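Local coordinates for protein halohydrin epoxidase A (Corynebacterium sp., PDB 4Z9F) that probably catalyses the conversion of halohydrins into epoxides with release of hydrogen halide, using a Rossmann-type fold, at residues E56-P59 against E60-V63; K163-S166 against R167-I170; Y185-T188 against S189-E192; R198-V201 against E202-P206. The protein carries 1 engineered substitution. All blocks are in the same frame, centred on the assembly; numbering follows the deposited sequence.

Interaction 1. Residues E56-P59 against E60-V63; sequences EQKP and ERLV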
loop_
_atom_site.group_PDB
_atom_site.type_symbol
_atom_site.label_atom_id
_atom_site.label_comp_id
_atom_site.label_asym_id
_atom_site.label_seq_id
_atom_site.Cartn_x
_atom_site.Cartn_y
_atom_site.Cartn_z
ATOM N N GLU C 56 -33.747 11.032 -14.288
ATOM C CA GLU C 56 -33.114 9.841 -14.843
ATOM C C GLU C 56 -32.501 8.990 -13.742
ATOM O O GLU C 56 -31.880 9.504 -12.809
ATOM C CB GLU C 56 -32.046 10.224 -15.869
ATOM C CG GLU C 56 -32.636 10.585 -17.237
ATOM C CD GLU C 56 -33.262 11.987 -17.275
ATOM O OE1 GLU C 56 -33.777 12.379 -18.360
ATOM O OE2 GLU C 56 -33.222 12.677 -16.225
ATOM N N GLN C 57 -32.687 7.676 -13.864
ATOM C CA GLN C 57 -32.186 6.711 -12.898
ATOM C C GLN C 57 -31.080 5.830 -13.445
ATOM O O GLN C 57 -30.380 5.185 -12.656
ATOM C CB GLN C 57 -33.330 5.811 -12.400
ATOM C CG GLN C 57 -34.395 6.570 -11.630
ATOM C CD GLN C 57 -33.813 7.255 -10.417
ATOM O OE1 GLN C 57 -33.166 6.616 -9.585
ATOM N NE2 GLN C 57 -34.006 8.566 -10.324
ATOM N N LYS C 58 -30.901 5.785 -14.794
ATOM C CA LYS C 58 -29.854 4.894 -15.267
ATOM C C LYS C 58 -28.509 5.615 -15.266
ATOM O O LYS C 58 -28.433 6.792 -15.629
ATOM C CB LYS C 58 -30.177 4.376 -16.664
ATOM C CG LYS C 58 -31.308 3.357 -16.661
ATOM C CD LYS C 58 -31.656 2.889 -18.063
ATOM C CE LYS C 58 -32.862 1.967 -18.036
ATOM N NZ LYS C 58 -33.536 1.882 -19.364
ATOM N N PRO C 59 -27.442 4.946 -14.830
ATOM C CA PRO C 59 -26.158 5.647 -14.718
ATOM C C PRO C 59 -25.640 6.148 -16.051
ATOM O O PRO C 59 -25.040 7.225 -16.098
ATOM C CB PRO C 59 -25.234 4.587 -14.104
ATOM C CG PRO C 59 -25.851 3.283 -14.485
ATOM C CD PRO C 59 -27.334 3.515 -14.487
ATOM N N GLU C 60 -25.868 5.410 -17.143
ATOM C CA GLU C 60 -25.358 5.816 -18.449
ATOM C C GLU C 60 -26.090 7.018 -19.022
ATOM O O GLU C 60 -25.634 7.576 -20.025
ATOM C CB GLU C 60 -25.456 4.656 -19.441
ATOM C CG GLU C 60 -26.885 4.192 -19.683
ATOM C CD GLU C 60 -27.243 2.927 -18.919
ATOM O OE1 GLU C 60 -27.778 1.988 -19.548
ATOM O OE2 GLU C 60 -26.989 2.861 -17.697
ATOM N N ARG C 61 -27.210 7.424 -18.426
ATOM C CA ARG C 61 -27.989 8.536 -18.952
ATOM C C ARG C 61 -27.856 9.813 -18.137
ATOM O O ARG C 61 -28.335 10.862 -18.580
ATOM C CB ARG C 61 -29.470 8.137 -19.060
ATOM C CG ARG C 61 -29.729 7.114 -20.162
ATOM C CD ARG C 61 -31.084 6.443 -20.033
ATOM N NE ARG C 61 -31.306 5.483 -21.114
ATOM C CZ ARG C 61 -32.505 5.083 -21.530
ATOM N NH1 ARG C 61 -33.606 5.553 -20.952
ATOM N NH2 ARG C 61 -32.603 4.206 -22.522
ATOM N N LEU C 62 -27.188 9.767 -16.981
ATOM C CA LEU C 62 -27.112 10.943 -16.119
ATOM C C LEU C 62 -26.337 12.086 -16.755
ATOM O O LEU C 62 -26.646 13.256 -16.506
ATOM C CB LEU C 62 -26.463 10.575 -14.783
ATOM C CG LEU C 62 -27.255 9.572 -13.958
ATOM C CD1 LEU C 62 -26.496 9.283 -12.683
ATOM C CD2 LEU C 62 -28.665 10.115 -13.669
ATOM N N VAL C 63 -25.309 11.783 -17.546
ATOM C CA VAL C 63 -24.494 12.862 -18.091
ATOM C C VAL C 63 -25.284 13.644 -19.135
ATOM O O VAL C 63 -25.318 14.878 -19.108
ATOM C CB VAL C 63 -23.171 12.316 -18.659
ATOM C CG1 VAL C 63 -22.444 13.392 -19.443
ATOM C CG2 VAL C 63 -22.279 11.804 -17.526
HETATM O O HOH W 1 -24.273 9.197 -17.663
#

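Interaction 2. Residues K163-S166 against R167-I170; sequences KTLS and RDGI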
loop_
_atom_site.group_PDB
_atom_site.type_symbol
_atom_site.label_atom_id
_atom_site.label_comp_id
_atom_site.label_asym_id
_atom_site.label_seq_id
_atom_site.Cartn_x
_atom_site.Cartn_y
_atom_site.Cartn_z
ATOM N N LYS C 163 -4.565 7.092 -15.493
ATOM C CA LYS C 163 -3.336 7.020 -16.266
ATOM C C LYS C 163 -3.544 7.511 -17.688
ATOM O O LYS C 163 -2.610 8.041 -18.294
ATOM C CB LYS C 163 -2.813 5.588 -16.302
ATOM C CG LYS C 163 -2.607 4.965 -14.932
ATOM C CD LYS C 163 -1.687 5.797 -14.051
ATOM C CE LYS C 163 -1.238 4.955 -12.838
ATOM N NZ LYS C 163 -0.785 5.741 -11.664
ATOM N N THR C 164 -4.744 7.322 -18.237
ATOM C CA THR C 164 -5.073 7.791 -19.583
ATOM C C THR C 164 -5.912 9.070 -19.583
ATOM O O THR C 164 -5.655 9.978 -20.386
ATOM C CB THR C 164 -5.794 6.681 -20.365
ATOM O OG1 THR C 164 -6.887 6.155 -19.601
ATOM C CG2 THR C 164 -4.835 5.541 -20.672
ATOM N N LEU C 165 -6.899 9.185 -18.690
ATOM C CA LEU C 165 -7.811 10.320 -18.743
ATOM C C LEU C 165 -7.149 11.631 -18.310
ATOM O O LEU C 165 -7.580 12.706 -18.748
ATOM C CB LEU C 165 -9.054 10.023 -17.893
ATOM C CG LEU C 165 -9.894 8.833 -18.354
ATOM C CD1 LEU C 165 -11.065 8.530 -17.409
ATOM C CD2 LEU C 165 -10.409 9.088 -19.758
ATOM N N SER C 166 -6.097 11.581 -17.478
ATOM C CA SER C 166 -5.474 12.823 -17.012
ATOM C C SER C 166 -4.913 13.654 -18.165
ATOM O O SER C 166 -4.847 14.891 -18.070
ATOM C CB SER C 166 -4.358 12.528 -16.002
ATOM O OG SER C 166 -4.833 11.703 -14.942
ATOM N N ARG C 167 -4.496 13.001 -19.254
ATOM C CA ARG C 167 -3.958 13.757 -20.379
ATOM C C ARG C 167 -5.049 14.572 -21.062
ATOM O O ARG C 167 -4.764 15.632 -21.633
ATOM C CB ARG C 167 -3.276 12.817 -21.377
ATOM C CG ARG C 167 -2.326 13.548 -22.335
ATOM C CD ARG C 167 -1.179 14.249 -21.596
ATOM N NE ARG C 167 -0.310 13.309 -20.888
ATOM C CZ ARG C 167 0.742 12.691 -21.423
ATOM N NH1 ARG C 167 1.075 12.906 -22.692
ATOM N NH2 ARG C 167 1.463 11.848 -20.693
ATOM N N ASP C 168 -6.293 14.095 -21.013
ATOM C CA ASP C 168 -7.446 14.847 -21.500
ATOM C C ASP C 168 -7.874 15.953 -20.544
ATOM O O ASP C 168 -8.863 16.642 -20.822
ATOM C CB ASP C 168 -8.638 13.907 -21.723
ATOM C CG ASP C 168 -8.362 12.835 -22.760
ATOM O OD1 ASP C 168 -7.755 13.155 -23.802
ATOM O OD2 ASP C 168 -8.766 11.668 -22.533
ATOM N N GLY C 169 -7.181 16.131 -19.421
ATOM C CA GLY C 169 -7.660 17.051 -18.409
ATOM C C GLY C 169 -8.856 16.555 -17.624
ATOM O O GLY C 169 -9.534 17.359 -16.976
ATOM N N ILE C 170 -9.155 15.260 -17.685
ATOM C CA ILE C 170 -10.255 14.660 -16.936
ATOM C C ILE C 170 -9.605 14.032 -15.707
ATOM O O ILE C 170 -8.955 12.994 -15.820
ATOM C CB ILE C 170 -11.008 13.614 -17.768
ATOM C CG1 ILE C 170 -11.593 14.239 -19.045
ATOM C CG2 ILE C 170 -12.093 12.965 -16.946
ATOM C CD1 ILE C 170 -12.048 13.203 -20.084
HETATM O O HOH W 2 -7.415 11.325 -14.164
#

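Interaction 3. Residues Y185-T188 against S189-E192; sequences YFPT and SDWE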
loop_
_atom_site.group_PDB
_atom_site.type_symbol
_atom_site.label_atom_id
_atom_site.label_comp_id
_atom_site.label_asym_id
_atom_site.label_seq_id
_atom_site.Cartn_x
_atom_site.Cartn_y
_atom_site.Cartn_z
ATOM N N TYR C 185 -23.989 6.495 7.333
ATOM C CA TYR C 185 -23.230 5.660 8.259
ATOM C C TYR C 185 -23.049 6.255 9.648
ATOM O O TYR C 185 -22.898 5.492 10.605
ATOM C CB TYR C 185 -21.857 5.341 7.669
ATOM C CG TYR C 185 -21.943 4.403 6.487
ATOM C CD1 TYR C 185 -22.434 3.112 6.641
ATOM C CD2 TYR C 185 -21.536 4.805 5.226
ATOM C CE1 TYR C 185 -22.519 2.244 5.565
ATOM C CE2 TYR C 185 -21.622 3.946 4.140
ATOM C CZ TYR C 185 -22.103 2.662 4.324
ATOM O OH TYR C 185 -22.186 1.782 3.260
ATOM N N PHE C 186 -23.041 7.580 9.791
ATOM C CA PHE C 186 -22.825 8.229 11.087
ATOM C C PHE C 186 -23.717 9.460 11.188
ATOM O O PHE C 186 -23.234 10.596 11.224
ATOM C CB PHE C 186 -21.355 8.611 11.273
ATOM C CG PHE C 186 -20.428 7.434 11.356
ATOM C CD1 PHE C 186 -20.259 6.745 12.550
ATOM C CD2 PHE C 186 -19.720 7.016 10.242
ATOM C CE1 PHE C 186 -19.410 5.641 12.624
ATOM C CE2 PHE C 186 -18.858 5.914 10.316
ATOM C CZ PHE C 186 -18.706 5.235 11.508
ATOM N N PRO C 187 -25.031 9.269 11.232
ATOM C CA PRO C 187 -25.917 10.428 11.372
ATOM C C PRO C 187 -25.678 11.123 12.707
ATOM O O PRO C 187 -25.190 10.523 13.670
ATOM C CB PRO C 187 -27.321 9.820 11.275
ATOM C CG PRO C 187 -27.153 8.401 11.695
ATOM C CD PRO C 187 -25.778 8.001 11.226
ATOM N N THR C 188 -25.978 12.423 12.741
ATOM C CA THR C 188 -25.795 13.181 13.973
ATOM C C THR C 188 -26.544 12.544 15.139
ATOM O O THR C 188 -26.036 12.516 16.266
ATOM C CB THR C 188 -26.236 14.634 13.758
ATOM O OG1 THR C 188 -25.338 15.251 12.829
ATOM C CG2 THR C 188 -26.195 15.415 15.059
ATOM N N SER C 189 -27.730 11.984 14.875
ATOM C CA SER C 189 -28.528 11.388 15.945
ATOM C C SER C 189 -27.810 10.223 16.624
ATOM O O SER C 189 -27.978 10.015 17.832
ATOM C CB SER C 189 -29.866 10.917 15.392
ATOM O OG SER C 189 -29.629 10.068 14.287
ATOM N N ASP C 190 -27.022 9.445 15.874
ATOM C CA ASP C 190 -26.240 8.378 16.503
ATOM C C ASP C 190 -25.197 8.945 17.450
ATOM O O ASP C 190 -24.976 8.406 18.545
ATOM C CB ASP C 190 -25.548 7.514 15.439
ATOM C CG ASP C 190 -26.487 6.537 14.765
ATOM O OD1 ASP C 190 -26.020 5.793 13.866
ATOM O OD2 ASP C 190 -27.677 6.485 15.137
ATOM N N TRP C 191 -24.525 10.021 17.038
ATOM C CA TRP C 191 -23.573 10.666 17.931
ATOM C C TRP C 191 -24.278 11.220 19.154
ATOM O O TRP C 191 -23.756 11.146 20.272
ATOM C CB TRP C 191 -22.834 11.792 17.201
ATOM C CG TRP C 191 -21.829 12.419 18.095
ATOM C CD1 TRP C 191 -21.985 13.548 18.845
ATOM C CD2 TRP C 191 -20.518 11.919 18.382
ATOM N NE1 TRP C 191 -20.840 13.798 19.566
ATOM C CE2 TRP C 191 -19.927 12.809 19.306
ATOM C CE3 TRP C 191 -19.787 10.812 17.943
ATOM C CZ2 TRP C 191 -18.630 12.630 19.793
ATOM C CZ3 TRP C 191 -18.502 10.631 18.427
ATOM C CH2 TRP C 191 -17.933 11.538 19.341
ATOM N N GLU C 192 -25.478 11.769 18.951
ATOM C CA GLU C 192 -26.243 12.370 20.039
ATOM C C GLU C 192 -26.768 11.317 21.006
ATOM O O GLU C 192 -26.793 11.545 22.224
ATOM C CB GLU C 192 -27.408 13.183 19.466
ATOM C CG GLU C 192 -26.998 14.443 18.700
ATOM C CD GLU C 192 -26.072 15.341 19.499
ATOM O OE1 GLU C 192 -24.995 15.708 18.983
ATOM O OE2 GLU C 192 -26.416 15.679 20.652
HETATM O O HOH W 3 -23.318 5.560 13.497
#

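Interaction 4. Residues R198-V201 against E202-P206; sequences RERV and ERDVP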
loop_
_atom_site.group_PDB
_atom_site.type_symbol
_atom_site.label_atom_id
_atom_site.label_comp_id
_atom_site.label_asym_id
_atom_site.label_seq_id
_atom_site.Cartn_x
_atom_site.Cartn_y
_atom_site.Cartn_z
ATOM N N ARG C 198 -19.417 7.293 20.743
ATOM C CA ARG C 198 -18.429 8.213 21.291
ATOM C C ARG C 198 -17.210 7.466 21.809
ATOM O O ARG C 198 -16.064 7.900 21.596
ATOM C CB ARG C 198 -19.056 9.033 22.417
ATOM C CG ARG C 198 -20.300 9.771 22.012
ATOM C CD ARG C 198 -20.787 10.657 23.137
ATOM N NE ARG C 198 -21.881 11.482 22.650
ATOM C CZ ARG C 198 -22.275 12.609 23.223
ATOM N NH1 ARG C 198 -21.657 13.046 24.317
ATOM N NH2 ARG C 198 -23.281 13.295 22.702
ATOM N N GLU C 199 -17.443 6.362 22.527
ATOM C CA GLU C 199 -16.348 5.561 23.060
ATOM C C GLU C 199 -15.476 5.014 21.940
ATOM O O GLU C 199 -14.243 5.070 22.012
ATOM C CB GLU C 199 -16.904 4.409 23.896
ATOM C CG GLU C 199 -17.467 4.812 25.249
ATOM C CD GLU C 199 -17.481 3.639 26.223
ATOM O OE1 GLU C 199 -18.076 2.595 25.875
ATOM O OE2 GLU C 199 -16.893 3.754 27.325
ATOM N N ARG C 200 -16.109 4.476 20.897
ATOM C CA ARG C 200 -15.380 3.879 19.785
ATOM C C ARG C 200 -14.559 4.925 19.038
ATOM O O ARG C 200 -13.406 4.671 18.664
ATOM C CB ARG C 200 -16.378 3.191 18.854
ATOM C CG ARG C 200 -15.797 2.630 17.575
ATOM C CD ARG C 200 -16.928 2.148 16.689
ATOM N NE ARG C 200 -16.488 1.862 15.328
ATOM C CZ ARG C 200 -17.299 1.813 14.275
ATOM N NH1 ARG C 200 -18.605 2.040 14.426
ATOM N NH2 ARG C 200 -16.804 1.540 13.071
ATOM N N VAL C 201 -15.137 6.111 18.824
ATOM C CA VAL C 201 -14.406 7.199 18.179
ATOM C C VAL C 201 -13.208 7.615 19.024
ATOM O O VAL C 201 -12.104 7.795 18.501
ATOM C CB VAL C 201 -15.359 8.375 17.886
ATOM C CG1 VAL C 201 -14.599 9.612 17.378
ATOM C CG2 VAL C 201 -16.390 7.954 16.863
ATOM N N GLU C 202 -13.386 7.734 20.350
ATOM C CA GLU C 202 -12.247 8.059 21.207
ATOM C C GLU C 202 -11.142 7.020 21.062
ATOM O O GLU C 202 -9.953 7.357 21.095
ATOM C CB GLU C 202 -12.692 8.164 22.672
ATOM C CG GLU C 202 -11.703 8.873 23.609
ATOM C CD GLU C 202 -10.465 8.038 23.944
ATOM O OE1 GLU C 202 -9.378 8.639 24.091
ATOM O OE2 GLU C 202 -10.573 6.788 24.048
ATOM N N ARG C 203 -11.513 5.755 20.891
ATOM C CA ARG C 203 -10.517 4.694 20.808
ATOM C C ARG C 203 -9.834 4.655 19.448
ATOM O O ARG C 203 -8.608 4.505 19.375
ATOM C CB ARG C 203 -11.167 3.344 21.093
ATOM C CG ARG C 203 -10.181 2.186 21.141
ATOM C CD ARG C 203 -10.895 0.855 21.308
ATOM N NE ARG C 203 -12.198 1.016 21.951
ATOM C CZ ARG C 203 -13.358 0.755 21.356
ATOM N NH1 ARG C 203 -13.373 0.315 20.104
ATOM N NH2 ARG C 203 -14.501 0.938 22.009
ATOM N N ASP C 204 -10.612 4.779 18.365
ATOM C CA ASP C 204 -10.137 4.422 17.037
ATOM C C ASP C 204 -9.776 5.613 16.159
ATOM O O ASP C 204 -9.066 5.417 15.165
ATOM C CB ASP C 204 -11.188 3.565 16.310
ATOM C CG ASP C 204 -11.385 2.188 16.962
ATOM O OD1 ASP C 204 -10.569 1.810 17.827
ATOM O OD2 ASP C 204 -12.356 1.487 16.606
ATOM N N VAL C 205 -10.227 6.820 16.485
ATOM C CA VAL C 205 -10.025 7.981 15.621
ATOM C C VAL C 205 -9.027 8.923 16.286
ATOM O O VAL C 205 -9.390 9.646 17.232
ATOM C CB VAL C 205 -11.344 8.702 15.338
ATOM C CG1 VAL C 205 -11.085 9.916 14.427
ATOM C CG2 VAL C 205 -12.327 7.749 14.719
ATOM N N PRO C 206 -7.784 9.002 15.803
ATOM C CA PRO C 206 -6.836 9.970 16.376
ATOM C C PRO C 206 -7.393 11.387 16.491
ATOM O O PRO C 206 -7.176 12.050 17.504
ATOM C CB PRO C 206 -5.656 9.887 15.399
ATOM C CG PRO C 206 -5.669 8.442 14.970
ATOM C CD PRO C 206 -7.139 8.139 14.788
HETATM O O HOH W 4 -13.885 0.824 14.747
#

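Interaction 1. Residues E56-P59 against E60-V63
Arg61 N donates to Lys58 O at 3.1 Å and closes a type I turn over Pro59 and Glu60. This turn carries the chain from strand 52-53 into helix 62-67 of the Rossmann-type fold. A second, weak bond runs from Leu62 N to Pro59 O. Water 1 bridges this corner: it donates to Pro59 O at 2.6 Å and accepts from Val63 N. One carbonyl thus has two partners, and a peptide N-H early in the helix is satisfied by solvent.

Glu60 folds back along the pyrrolidine. Its CG lies between the backbone N and the carbonyl carbon (chi1 62°) and the chain bends again at chi2, which sets OE2 3.3 Å from Pro59 CD. The same oxygen lies near Lys58 CB. Leu62 is buried, with CD2 3.4 Å from Glu56 O and CG near Lys58 O. Around the turn, Pro59 packs on Phe109 and Val63 on Ala117, both of helix 96-123.

On the outer side the long chains of Lys58 and Arg61 run alongside each other in the same direction. Lys58 CD is 4.0 Å from Arg61 NE. Lys58 NZ lies 3.8 Å above one face of the Arg61 guanidinium, offset toward its rim, although both groups are expected to be positive.

Interaction 2. Residues K163-S166 against R167-I170
Leu165 O is gripped by two peptide donors further along the chain, Asp168 N and Ile170 N. The bond from Ile170 N is the sound one, 3.2 Å long. That from Asp168 N to Leu165 O is weak and strongly bent, at 126°. The chain can double back in this way because Gly169 has a positive phi of 73°. Gly169 N in turn donates to Ser166 O at 3.0 Å. Arg167 N adds a weak bond to Thr164 O.

A water also bridges the turn. Water 2 donates to Ser166 OG at 2.7 Å and to Ile170 O at 2.8 Å. Ser166 OG is also bonded to Ala162 O, one helical turn back, so the hydroxyl has a protein partner as well as the water.

The apolar part is small. Leu165 CB meets Ile170 CB at 4.1 Å and lies 3.6 Å from Ile170 O. Both side chains continue onto helix 96-123, Leu165 onto Leu114 and Ile170 onto Leu121. Asp168 crosses the Leu165 side chain at a slant, with OD2 4.1 Å from Leu165 CD2. The same OD2 forms a salt bridge with Arg122 of that helix. Arg167 bends at chi2 and chi3 and leads away, to hydrogen-bond Val205 O and Pro206 O of the second subunit.

The paired bonds, Ile170 to Leu165 and Gly169 to Ser166, with Gly169 at C-prime, make a Schellman motif. It ends helix 147-165 and starts the chain into strand 170-177 of the parallel sheet.

Interaction 3. Residues Y185-T188 against S189-E192
Tyr185 reaches Asp190 through a solvent bridge. Water 3 donates to Tyr185 O at 2.9 Å and to Asp190 OD1 at 2.7 Å, joining the incoming loop to the first turn of the helix. Phe186 comes next; its ring packs on Leu197 and Phe179, and its O accepts from Asn181 ND2.

Pro187 is the N-cap of helix 188-193. Its O draws weak bonds from both Asp190 N and Trp191 N. The pyrrolidine rests against the Asp190 carboxylate, with Pro187 CD 3.5 Å from Asp190 OD1 and Pro187 CG 3.7 Å from Asp190 CG. Asp190 CG lies beside its own backbone N (chi1 -77°), which brings the carboxylate to the CG-CD edge of the proline ring. Ser189 OG is 3.8 Å from Pro187 CB, further along the ring.

This capped turn follows strand 170-177, in the region that forms the substrate-binding loop in many short-chain dehydrogenases and may do so here.

Thr188 provides the first firm helical bond, Glu192 N to Thr188 O at 2.8 Å. Its methyl runs beside the Glu192 chain, with Thr188 CG2 3.9 Å from Glu192 CG. Its hydroxyl OG1 is bonded to Asn181 ND2.

Interaction 4. Residues R198-V201 against E202-P206
Arg200 O accepts from Asp204 N at 2.8 Å, and three more bonds of the same i to i+4 kind run beside it. Glu202 N donates to Arg198 O, Arg203 N to Glu199 O, and Val205 N to Val201 O, the last at 2.9 Å. The backbone carbonyls of residues 198 to 201 are therefore all satisfied within the final turns of helix 195-204. Val205 is the first residue to leave helical geometry, yet its N-H still closes the last of these bonds.

The side chains of Arg200 and Asp204 are joined by solvent. Water 4 lies in the guanidinium plane at its edge, accepts from Arg200 NE at 2.9 Å and donates to Asp204 OD2. The flat groups stand steeply to each other, with planes 78° apart, and Arg200 NE is 4.3 Å from Asp204 OD2, too far for a salt bridge. Asp204 OD2 has a long one with Arg203 NH1, at 3.8 Å. The bend at chi3 (-25°) turns the Arg203 chain back and lays one guanidinium face over the backbone, with NH2 3.8 Å from Arg200 CA.

Two polar ends have partners beyond this helix segment. Glu202 OE1 forms a salt bridge with Arg167 NH1 of the second subunit. Arg198 NE is bonded to Trp191 O, and its guanidinium makes a cation-pi contact with the Trp191 ring.

Val201 CG1 meets Val205 CB at 3.9 Å, the two valines running along the same flank of the helix. Val201 also packs on Leu210 and on Trp191 of the preceding helix 188-193, while Val205 rests on Phe179 in the loop after strand 170-177.

All four contacts are local and follow one another along the chain without nesting or crossing. Interaction 1 turns the chain from strand 52-53 into helix 62-67. Interaction 2 ends helix 147-165 and leads into strand 170-177. Interaction 3 starts helix 188-193 after that strand, and interaction 4 closes helix 195-204. Interactions 1 and 2 do not touch, with nearest atoms about 10 Å apart, but both lean on helix 96-123. Interactions 3 and 4 lie on successive helices and touch directly, Phe186 CE1 coming within 4.1 Å of Arg200 NH1. Interactions 2 and 4, about 39 Å apart between centres, both face the second subunit.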